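Local coordinates for mitochondrial antiviral signaling protein (MAVS) (PDB 4O9L) that probably relays antiviral innate immune signals from the mitochondrion by assembling into prion-like filaments through its caspase recruitment domain, at residues Ser35-Thr38 / Thr39-Asp43. The protein carries 1 engineered substitution. Residues are numbered along the deposited sequence; the frame is centred on the assembly and turned at random.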
# COMPACT_ATOMS: atom_id res chain seq x y z
N SER A 35 -1.92 0.73 9.58
CA SER A 35 -1.85 1.58 10.77
C SER A 35 -1.06 2.88 10.55
O SER A 35 -1.08 3.77 11.40
CB SER A 35 -1.28 0.79 11.96
OG SER A 35 0.05 0.33 11.70
N CYS A 36 -0.37 2.99 9.42
CA CYS A 36 0.41 4.18 9.13
C CYS A 36 -0.45 5.29 8.58
O CYS A 36 -0.04 6.45 8.60
CB CYS A 36 1.56 3.90 8.16
SG CYS A 36 1.03 3.42 6.51
N LEU A 37 -1.65 4.95 8.10
CA LEU A 37 -2.59 5.96 7.62
C LEU A 37 -3.24 6.70 8.79
O LEU A 37 -3.49 6.12 9.85
CB LEU A 37 -3.67 5.30 6.74
CG LEU A 37 -3.14 4.60 5.49
CD1 LEU A 37 -4.27 3.97 4.67
CD2 LEU A 37 -2.37 5.62 4.63
N THR A 38 -3.51 7.99 8.60
CA THR A 38 -4.24 8.76 9.61
C THR A 38 -5.74 8.52 9.44
O THR A 38 -6.18 8.01 8.40
CB THR A 38 -3.94 10.26 9.51
OG1 THR A 38 -4.30 10.72 8.20
CG2 THR A 38 -2.45 10.51 9.73
N THR A 39 -6.52 8.87 10.46
CA THR A 39 -7.98 8.73 10.36
C THR A 39 -8.50 9.55 9.19
O THR A 39 -9.41 9.13 8.48
CB THR A 39 -8.69 9.17 11.65
OG1 THR A 39 -8.08 10.38 12.13
CG2 THR A 39 -8.57 8.09 12.72
N SER A 40 -7.90 10.72 8.99
CA SER A 40 -8.20 11.57 7.85
C SER A 40 -7.88 10.89 6.51
O SER A 40 -8.68 10.97 5.56
CB SER A 40 -7.45 12.90 7.95
OG SER A 40 -7.56 13.63 6.74
N ASP A 41 -6.73 10.23 6.44
CA ASP A 41 -6.36 9.43 5.27
C ASP A 41 -7.43 8.36 5.00
O ASP A 41 -7.89 8.20 3.87
CB ASP A 41 -5.03 8.70 5.50
CG ASP A 41 -3.82 9.62 5.51
OD1 ASP A 41 -3.92 10.78 5.05
OD2 ASP A 41 -2.76 9.15 5.99
N GLN A 42 -7.79 7.62 6.05
CA GLN A 42 -8.78 6.55 5.95
C GLN A 42 -10.07 7.11 5.38
O GLN A 42 -10.62 6.56 4.43
CB GLN A 42 -9.05 5.94 7.32
CG GLN A 42 -7.84 5.28 7.97
CD GLN A 42 -7.62 3.87 7.48
OE1 GLN A 42 -8.33 3.39 6.60
NE2 GLN A 42 -6.64 3.18 8.07
N ASP A 43 -10.54 8.21 5.97
CA ASP A 43 -11.79 8.84 5.57
C ASP A 43 -11.77 9.19 4.09
O ASP A 43 -12.70 8.87 3.36
CB ASP A 43 -12.06 10.10 6.39
CG ASP A 43 -12.46 9.79 7.83
OD1 ASP A 43 -12.84 8.63 8.10
OD2 ASP A 43 -12.43 10.71 8.67
O HOH W 1 -5.11 4.03 9.91
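The carboxylate of D41 is held between T38 and L37: T38 OG1 sits over one face, 2.9 Å from D41 CG, while L37 approaches from the other side. There the methyl CD2 of L37 comes within 3.8 Å of D41 OD2, near the rim of the group rather than over its centre. L37 CA flanks the same oxygen, close to the carboxylate plane. The face taken by the threonine hydroxyl also receives the backbone N-H of T38, which points almost straight at D41 OD2 (3.0 Å, 172°) yet meets it from 47° out of the plane. A second flat group, the side-chain amide of Q42, has L37 CB over one face at its nitrogen end, 3.9 Å from Q42 NE2.

In return, T38 OG1 accepts from the backbone N of D41 at 3.0 Å. These reciprocal bonds between N-cap and N3 residues make a capping box, here opening helix 39-66 of the caspase recruitment domain, a helical bundle of the death-fold class. With OG1 between the backbone N and carbonyl carbon of T38 (chi1 59°), the hydroxyl is directed at the helix start, where it meets the N-H and carboxylate face of D41. The helix's own bonding begins at the same residue, with Q42 N donating to T38 O at 2.9 Å.

Outside the box, R68 forms a salt bridge with D41 OD2, so this oxygen is shared between a backbone N-H and a guanidinium group, an environment that would favour the charged aspartate. Q42 CG packs 3.2 Å from T38 O; a bend at the second torsion carries the amide back, NE2 donating to L31 O and to a water that donates to L37 O. The leucine, meanwhile, sinks its side chain among L31, L45, L61 and L65.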